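Local coordinates for protein similar to metal-dependent hydrolase (Staphylococcus aureus subsp. aureus Mu50, PDB 3ESH) that is probably a metal-dependent hydrolase of the metallo-beta-lactamase superfamily, its substrate not established, at residues H139-P144 / S150-K155; I191-S196 / K200-G205. All blocks are in the same frame, centred on the assembly; numbering follows the deposited sequence.

Contact 1. Residues H139-P144 / S150-K155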
ATOM      1  N   HIS A 139       4.104  -7.133  17.932  1.00 34.94           N
ATOM      2  CA  HIS A 139       3.300  -5.905  18.056  1.00 34.74           C
ATOM      3  C   HIS A 139       1.818  -6.219  18.233  1.00 35.77           C
ATOM      4  O   HIS A 139       1.129  -5.592  19.040  1.00 35.14           O
ATOM      5  CB  HIS A 139       3.454  -5.012  16.822  1.00 33.61           C
ATOM      6  CG  HIS A 139       4.769  -4.307  16.733  1.00 35.36           C
ATOM      7  ND1 HIS A 139       5.134  -3.545  15.641  1.00 34.34           N
ATOM      8  CD2 HIS A 139       5.803  -4.229  17.608  1.00 32.73           C
ATOM      9  CE1 HIS A 139       6.332  -3.028  15.847  1.00 32.55           C
ATOM     10  NE2 HIS A 139       6.758  -3.428  17.031  1.00 34.24           N
ATOM     11  N   GLU A 140       1.319  -7.185  17.470  1.00 37.12           N
ATOM     12  CA  GLU A 140      -0.083  -7.530  17.600  1.00 37.28           C
ATOM     13  C   GLU A 140      -0.301  -8.345  18.875  1.00 36.31           C
ATOM     14  O   GLU A 140      -1.348  -8.262  19.515  1.00 36.81           O
ATOM     15  CB  GLU A 140      -0.582  -8.300  16.368  1.00 37.73           C
ATOM     16  CG  GLU A 140      -2.025  -8.767  16.542  1.00 42.11           C
ATOM     17  CD  GLU A 140      -2.680  -9.248  15.256  1.00 41.32           C
ATOM     18  OE1 GLU A 140      -1.959  -9.706  14.348  1.00 41.70           O
ATOM     19  OE2 GLU A 140      -3.928  -9.178  15.170  1.00 42.45           O
ATOM     20  N   PHE A 141       0.697  -9.134  19.242  1.00 34.77           N
ATOM     21  CA  PHE A 141       0.591  -9.944  20.442  1.00 35.93           C
ATOM     22  C   PHE A 141       0.301  -9.069  21.674  1.00 35.83           C
ATOM     23  O   PHE A 141      -0.505  -9.441  22.528  1.00 35.76           O
ATOM     24  CB  PHE A 141       1.880 -10.733  20.667  1.00 35.30           C
ATOM     25  CG  PHE A 141       1.986 -11.311  22.039  1.00 35.45           C
ATOM     26  CD1 PHE A 141       1.087 -12.286  22.460  1.00 34.45           C
ATOM     27  CD2 PHE A 141       2.959 -10.857  22.924  1.00 35.99           C
ATOM     28  CE1 PHE A 141       1.153 -12.806  23.751  1.00 36.96           C
ATOM     29  CE2 PHE A 141       3.035 -11.367  24.223  1.00 36.04           C
ATOM     30  CZ  PHE A 141       2.133 -12.343  24.638  1.00 36.81           C
ATOM     31  N   ILE A 142       0.952  -7.911  21.758  1.00 37.08           N
ATOM     32  CA  ILE A 142       0.744  -7.024  22.892  1.00 36.01           C
ATOM     33  C   ILE A 142      -0.368  -6.023  22.647  1.00 36.97           C
ATOM     34  O   ILE A 142      -0.841  -5.390  23.581  1.00 38.63           O
ATOM     35  CB  ILE A 142       2.035  -6.248  23.281  1.00 35.22           C
ATOM     36  CG1 ILE A 142       2.490  -5.369  22.131  1.00 34.26           C
ATOM     37  CG2 ILE A 142       3.142  -7.227  23.680  1.00 35.45           C
ATOM     38  CD1 ILE A 142       3.705  -4.531  22.473  1.00 34.87           C
ATOM     39  N   ALA A 143      -0.777  -5.876  21.390  1.00 36.15           N
ATOM     40  CA  ALA A 143      -1.867  -4.963  21.023  1.00 36.32           C
ATOM     41  C   ALA A 143      -2.825  -5.696  20.083  1.00 34.53           C
ATOM     42  O   ALA A 143      -2.953  -5.343  18.917  1.00 36.83           O
ATOM     43  CB  ALA A 143      -1.308  -3.701  20.335  1.00 37.59           C
ATOM     44  N   PRO A 144      -3.500  -6.734  20.587  1.00 32.54           N
ATOM     45  CA  PRO A 144      -4.438  -7.502  19.765  1.00 30.64           C
ATOM     46  C   PRO A 144      -5.759  -6.785  19.515  1.00 29.85           C
ATOM     47  O   PRO A 144      -6.195  -6.003  20.351  1.00 30.28           O
ATOM     48  CB  PRO A 144      -4.625  -8.779  20.581  1.00 29.96           C
ATOM     49  CG  PRO A 144      -4.580  -8.236  22.009  1.00 31.18           C
ATOM     50  CD  PRO A 144      -3.423  -7.279  21.958  1.00 31.15           C
ATOM     51  N   SER A 150      -8.792 -13.115  21.384  1.00 42.63           N
ATOM     52  CA  SER A 150      -9.117 -14.464  21.839  1.00 41.96           C
ATOM     53  C   SER A 150      -7.912 -15.419  21.946  1.00 40.62           C
ATOM     54  O   SER A 150      -7.967 -16.379  22.703  1.00 39.84           O
ATOM     55  CB  SER A 150     -10.216 -15.073  20.958  1.00 42.91           C
ATOM     56  OG  SER A 150      -9.795 -15.184  19.618  1.00 46.09           O
ATOM     57  N   THR A 151      -6.832 -15.175  21.206  1.00 39.34           N
ATOM     58  CA  THR A 151      -5.649 -16.044  21.331  1.00 39.48           C
ATOM     59  C   THR A 151      -4.385 -15.346  21.840  1.00 36.81           C
ATOM     60  O   THR A 151      -3.487 -15.997  22.363  1.00 37.58           O
ATOM     61  CB  THR A 151      -5.307 -16.813  20.016  1.00 39.71           C
ATOM     62  OG1 THR A 151      -5.302 -15.914  18.900  1.00 41.80           O
ATOM     63  CG2 THR A 151      -6.318 -17.913  19.778  1.00 39.92           C
ATOM     64  N   TYR A 152      -4.307 -14.029  21.690  1.00 35.34           N
ATOM     65  CA  TYR A 152      -3.168 -13.276  22.206  1.00 33.62           C
ATOM     66  C   TYR A 152      -3.575 -12.846  23.607  1.00 36.88           C
ATOM     67  O   TYR A 152      -4.426 -11.977  23.755  1.00 36.76           O
ATOM     68  CB  TYR A 152      -2.893 -12.040  21.371  1.00 32.25           C
ATOM     69  CG  TYR A 152      -2.384 -12.337  19.979  1.00 29.43           C
ATOM     70  CD1 TYR A 152      -1.345 -13.234  19.780  1.00 27.21           C
ATOM     71  CD2 TYR A 152      -2.890 -11.667  18.871  1.00 28.77           C
ATOM     72  CE1 TYR A 152      -0.820 -13.455  18.515  1.00 26.69           C
ATOM     73  CE2 TYR A 152      -2.362 -11.874  17.597  1.00 26.77           C
ATOM     74  CZ  TYR A 152      -1.333 -12.771  17.427  1.00 27.98           C
ATOM     75  OH  TYR A 152      -0.825 -13.019  16.170  1.00 28.08           O
ATOM     76  N   TRP A 153      -2.977 -13.461  24.624  1.00 38.81           N
ATOM     77  CA  TRP A 153      -3.330 -13.162  26.007  1.00 39.01           C
ATOM     78  C   TRP A 153      -2.260 -12.431  26.783  1.00 40.76           C
ATOM     79  O   TRP A 153      -1.086 -12.797  26.698  1.00 40.24           O
ATOM     80  CB  TRP A 153      -3.637 -14.453  26.772  1.00 39.97           C
ATOM     81  CG  TRP A 153      -4.575 -15.417  26.098  1.00 41.31           C
ATOM     82  CD1 TRP A 153      -5.545 -15.125  25.184  1.00 41.28           C
ATOM     83  CD2 TRP A 153      -4.708 -16.809  26.390  1.00 39.95           C
ATOM     84  NE1 TRP A 153      -6.279 -16.243  24.901  1.00 41.49           N
ATOM     85  CE2 TRP A 153      -5.787 -17.295  25.630  1.00 40.97           C
ATOM     86  CE3 TRP A 153      -4.019 -17.694  27.233  1.00 41.31           C
ATOM     87  CZ2 TRP A 153      -6.201 -18.632  25.682  1.00 39.26           C
ATOM     88  CZ3 TRP A 153      -4.430 -19.019  27.285  1.00 39.85           C
ATOM     89  CH2 TRP A 153      -5.514 -19.473  26.511  1.00 38.52           C
ATOM     90  N   ASP A 154      -2.676 -11.410  27.541  1.00 41.56           N
ATOM     91  CA  ASP A 154      -1.766 -10.627  28.386  1.00 43.99           C
ATOM     92  C   ASP A 154      -1.138 -11.625  29.343  1.00 43.29           C
ATOM     93  O   ASP A 154       0.044 -11.544  29.683  1.00 43.36           O
ATOM     94  CB  ASP A 154      -2.545  -9.596  29.217  1.00 47.62           C
ATOM     95  CG  ASP A 154      -3.039  -8.427  28.391  1.00 52.39           C
ATOM     96  OD1 ASP A 154      -3.983  -7.739  28.830  1.00 53.57           O
ATOM     97  OD2 ASP A 154      -2.470  -8.188  27.309  1.00 58.05           O
ATOM     98  N   LYS A 155      -1.966 -12.574  29.763  1.00 41.74           N
ATOM     99  CA  LYS A 155      -1.568 -13.616  30.684  0.50 39.35           C
ATOM    100  C   LYS A 155      -0.307 -14.362  30.239  1.00 39.24           C
ATOM    101  O   LYS A 155       0.317 -15.057  31.034  1.00 39.15           O
ATOM    102  CB  LYS A 155      -2.731 -14.586  30.845  0.50 37.89           C
ATOM    103  CG  LYS A 155      -2.499 -15.690  31.835  0.50 37.27           C
ATOM    104  CD  LYS A 155      -3.812 -16.371  32.203  0.50 35.44           C
ATOM    105  CE  LYS A 155      -4.441 -17.096  31.029  0.50 33.75           C
ATOM    106  NZ  LYS A 155      -5.618 -17.873  31.491  0.50 30.88           N
TER
HETATM  107  O   HOH W   1       0.656 -11.223  13.754  1.00 35.30           O
HETATM  108  O   HOH W   2      -1.224  -9.799  25.135  1.00 39.41           O
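Tyr152 lies across the C-terminal end of helix 135-142, its ring face over the backbone of Glu140 and Phe141. The contact packs this helix of the metallo-beta-lactamase fold against the loop that leads on to strand 164-167. Phe141 CA sits 4.0 Å from the centroid of the Tyr152 ring, 18° off the ring normal, which makes a CH-pi contact over the face. The Phe141 side chain comes in differently. Its CG is anti to the backbone N (chi1 165°), and the ring swings past the tyrosine with Tyr152 CD1 at its edge, near its plane. Pro144 closes in from another direction: its CB meets Tyr152 CB at 3.8 Å and lies at the edge of the tyrosine ring. The Glu140 side chain crosses Tyr152 at about a right angle, with CG beside Tyr152 CE2. The planes of carboxylate and ring are 48° apart.

The polar ends are held mainly from nearby parts of the chain. Tyr152 OH is hydrogen-bonded to Glu137, and Glu140 OE2 to Ser148. The Tyr152 ring also meets that of His110, a residue of a possible metal site that is vacant here. Water 1 links the polar ends, donating to Glu140 OE1 at 3.1 Å and, weakly, to Tyr152 OH at 3.4 Å.

Contact 2. Residues I191-S196 / K200-G205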
ATOM      1  N   ILE A 191       7.890 -19.188   9.415  1.00 34.76           N
ATOM      2  CA  ILE A 191       8.198 -20.591   9.184  1.00 36.01           C
ATOM      3  C   ILE A 191       9.693 -20.750   9.440  1.00 36.22           C
ATOM      4  O   ILE A 191      10.440 -19.791   9.358  1.00 36.82           O
ATOM      5  CB  ILE A 191       7.861 -21.029   7.738  1.00 35.77           C
ATOM      6  CG1 ILE A 191       8.745 -20.300   6.741  1.00 35.34           C
ATOM      7  CG2 ILE A 191       6.399 -20.716   7.426  1.00 38.71           C
ATOM      8  CD1 ILE A 191       8.910 -21.042   5.463  1.00 34.95           C
ATOM      9  N   ILE A 192      10.140 -21.957   9.744  1.00 39.11           N
ATOM     10  CA  ILE A 192      11.554 -22.179  10.038  1.00 39.11           C
ATOM     11  C   ILE A 192      12.125 -23.351   9.240  1.00 38.89           C
ATOM     12  O   ILE A 192      11.472 -24.381   9.069  1.00 38.00           O
ATOM     13  CB  ILE A 192      11.741 -22.438  11.558  1.00 40.75           C
ATOM     14  CG1 ILE A 192      11.173 -21.250  12.347  1.00 39.98           C
ATOM     15  CG2 ILE A 192      13.202 -22.638  11.884  1.00 38.86           C
ATOM     16  CD1 ILE A 192      10.838 -21.545  13.800  1.00 39.89           C
ATOM     17  N   THR A 193      13.343 -23.188   8.742  1.00 40.66           N
ATOM     18  CA  THR A 193      14.001 -24.238   7.981  1.00 42.02           C
ATOM     19  C   THR A 193      15.301 -24.642   8.672  1.00 42.33           C
ATOM     20  O   THR A 193      15.984 -23.806   9.266  1.00 41.44           O
ATOM     21  CB  THR A 193      14.329 -23.783   6.540  1.00 41.57           C
ATOM     22  OG1 THR A 193      15.105 -22.586   6.584  1.00 43.42           O
ATOM     23  CG2 THR A 193      13.057 -23.523   5.753  1.00 39.29           C
ATOM     24  N   ILE A 194      15.632 -25.927   8.587  1.00 42.80           N
ATOM     25  CA  ILE A 194      16.843 -26.461   9.192  1.00 43.43           C
ATOM     26  C   ILE A 194      17.666 -27.157   8.116  1.00 45.00           C
ATOM     27  O   ILE A 194      17.139 -27.971   7.363  1.00 45.47           O
ATOM     28  CB  ILE A 194      16.491 -27.482  10.283  1.00 43.59           C
ATOM     29  CG1 ILE A 194      15.372 -26.928  11.157  1.00 43.06           C
ATOM     30  CG2 ILE A 194      17.702 -27.770  11.143  1.00 42.59           C
ATOM     31  CD1 ILE A 194      14.845 -27.897  12.183  1.00 45.66           C
ATOM     32  N   GLU A 195      18.954 -26.836   8.038  1.00 46.07           N
ATOM     33  CA  GLU A 195      19.838 -27.450   7.047  1.00 48.15           C
ATOM     34  C   GLU A 195      21.210 -27.764   7.623  1.00 49.41           C
ATOM     35  O   GLU A 195      21.846 -26.904   8.204  1.00 50.41           O
ATOM     36  CB  GLU A 195      20.001 -26.536   5.834  1.00 49.17           C
ATOM     37  CG  GLU A 195      18.786 -26.476   4.917  1.00 52.65           C
ATOM     38  CD  GLU A 195      18.917 -25.414   3.818  1.00 55.35           C
ATOM     39  OE1 GLU A 195      18.534 -24.242   4.066  1.00 57.26           O
ATOM     40  OE2 GLU A 195      19.411 -25.747   2.716  1.00 55.03           O
ATOM     41  N   SER A 196      21.644 -29.010   7.472  1.00 50.80           N
ATOM     42  CA  SER A 196      22.953 -29.468   7.941  1.00 51.41           C
ATOM     43  C   SER A 196      23.400 -30.503   6.920  1.00 51.97           C
ATOM     44  O   SER A 196      22.612 -31.371   6.541  1.00 50.62           O
ATOM     45  CB  SER A 196      22.845 -30.103   9.329  1.00 52.11           C
ATOM     46  OG  SER A 196      24.134 -30.292   9.906  1.00 51.07           O
ATOM     47  N   LYS A 200      17.721 -31.452   4.662  1.00 48.48           N
ATOM     48  CA  LYS A 200      16.869 -30.294   4.824  1.00 44.57           C
ATOM     49  C   LYS A 200      15.565 -30.643   5.530  1.00 42.82           C
ATOM     50  O   LYS A 200      14.975 -31.691   5.285  1.00 42.70           O
ATOM     51  CB  LYS A 200      16.586 -29.692   3.451  1.00 45.77           C
ATOM     52  CG  LYS A 200      17.857 -29.424   2.646  1.00 46.18           C
ATOM     53  CD  LYS A 200      17.539 -29.050   1.210  1.00 48.48           C
ATOM     54  CE  LYS A 200      18.797 -28.871   0.380  1.00 50.82           C
ATOM     55  NZ  LYS A 200      19.658 -27.782   0.921  1.00 52.71           N
ATOM     56  N   ALA A 201      15.135 -29.764   6.428  1.00 41.51           N
ATOM     57  CA  ALA A 201      13.895 -29.945   7.156  1.00 39.78           C
ATOM     58  C   ALA A 201      13.215 -28.597   7.255  1.00 38.91           C
ATOM     59  O   ALA A 201      13.877 -27.556   7.216  1.00 38.75           O
ATOM     60  CB  ALA A 201      14.169 -30.485   8.538  1.00 38.66           C
ATOM     61  N   VAL A 202      11.892 -28.611   7.372  1.00 37.36           N
ATOM     62  CA  VAL A 202      11.150 -27.374   7.487  1.00 36.34           C
ATOM     63  C   VAL A 202       9.892 -27.543   8.317  1.00 35.05           C
ATOM     64  O   VAL A 202       9.250 -28.589   8.294  1.00 35.09           O
ATOM     65  CB  VAL A 202      10.760 -26.819   6.099  1.00 36.78           C
ATOM     66  CG1 VAL A 202       9.795 -27.769   5.410  1.00 38.42           C
ATOM     67  CG2 VAL A 202      10.155 -25.429   6.243  1.00 35.25           C
ATOM     68  N   HIS A 203       9.565 -26.505   9.073  1.00 35.31           N
ATOM     69  CA  HIS A 203       8.367 -26.489   9.885  1.00 35.52           C
ATOM     70  C   HIS A 203       7.615 -25.252   9.430  1.00 35.79           C
ATOM     71  O   HIS A 203       8.042 -24.134   9.693  1.00 35.92           O
ATOM     72  CB  HIS A 203       8.693 -26.371  11.372  1.00 35.94           C
ATOM     73  CG  HIS A 203       7.481 -26.192  12.230  1.00 38.21           C
ATOM     74  ND1 HIS A 203       6.419 -27.065  12.202  1.00 37.65           N
ATOM     75  CD2 HIS A 203       7.151 -25.217  13.109  1.00 37.80           C
ATOM     76  CE1 HIS A 203       5.475 -26.634  13.024  1.00 37.23           C
ATOM     77  NE2 HIS A 203       5.897 -25.518  13.582  1.00 39.86           N
HETATM   78  N   MSE A 204       6.501 -25.457   8.739  1.00 36.18           N
HETATM   79  CA  MSE A 204       5.707 -24.347   8.237  1.00 36.85           C
HETATM   80  C   MSE A 204       4.647 -23.829   9.211  1.00 37.18           C
HETATM   81  O   MSE A 204       3.706 -23.146   8.810  1.00 38.51           O
HETATM   82  CB  MSE A 204       5.095 -24.730   6.889  1.00 34.55           C
HETATM   83  CG  MSE A 204       6.114 -24.580   5.791  1.00 32.75           C
HETATM   84 SE   MSE A 204       5.565 -25.329   4.155  1.00 31.62          SE
HETATM   85  CE  MSE A 204       4.136 -24.135   3.773  1.00 29.72           C
ATOM     86  N   GLY A 205       4.821 -24.133  10.499  1.00 37.98           N
ATOM     87  CA  GLY A 205       3.867 -23.664  11.489  1.00 37.54           C
ATOM     88  C   GLY A 205       2.404 -23.868  11.105  1.00 39.46           C
ATOM     89  O   GLY A 205       2.060 -24.849  10.459  1.00 39.38           O
TER
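This is a buried antiparallel beta hairpin formed by strands 190-196 and 199-203, which are neighbours within one of the large mixed sheets of the metallo-beta-lactamase fold. The short strand segments run at 166° to each other. Ile192 pairs with His203, and Ile194 with Ala201, as hydrogen-bonded pairs with two backbone bonds each. Ile192 N reaches His203 O at 3.0 Å, and His203 N returns to Ile192 O at 2.9 Å. In the second pair Ile194 N meets Ala201 O at 2.8 Å almost straight, while the return bond from Ala201 N to Ile194 O is more bent.

Thr193 and Val202 form a non-hydrogen-bonded pair between these steps. Their methyl groups touch, Thr193 CG2 to Val202 CG2 at 3.5 Å. Val202 CG2 is anti to its backbone N, with CG1 in the +60° position (chi1 65°), and also rests near Ile192 O. The face with Thr193 and Val202 also bears Glu195 and Lys200; helix 226-242 covers Val202 through Phe240. Ile192, Ile194, Ala201 and His203 point to the other face. There Ile194 CB lies 4.2 Å from Ala201 CB, and side chains of the adjacent strand 177-181 lie beside both isoleucines. His203 ND1 is hydrogen-bonded to Leu248 O on strand 246-248. Past the last pair, Ile191 CG2 packs on selenomethionine Met204, whose side chain also touches the helix.

Toward the hairpin turn, the Glu195 and Lys200 side chains cross at a slant, CG near CG, and meet again at their charged ends. The Glu195 chain is extended beyond CG. The lysine bends at its last torsion (chi4 -61°), which turns NZ toward the carboxylate. Lys200 NZ forms a salt bridge with Glu195 OE2 at 2.7 Å, meeting that oxygen on its anti side.

Contact 2 lies deeper: its centre is about 11 Å from the centre of the chain, that of contact 1 about 17 Å, on the opposite side. They share no helix or strand. Their centres are 26 Å apart and their nearest atoms about 12 Å. Contact 1 joins a helix end to a loop by ring and aliphatic packing, with a water weakly linking two polar ends whose main partners lie elsewhere in the chain. Contact 2 joins two strands by a ladder of direct backbone bonds, with one salt bridge at a partly exposed end. In contact 1, Ala143 packs on Pro144 of a second subunit. No other chain of the assembly touches contact 2.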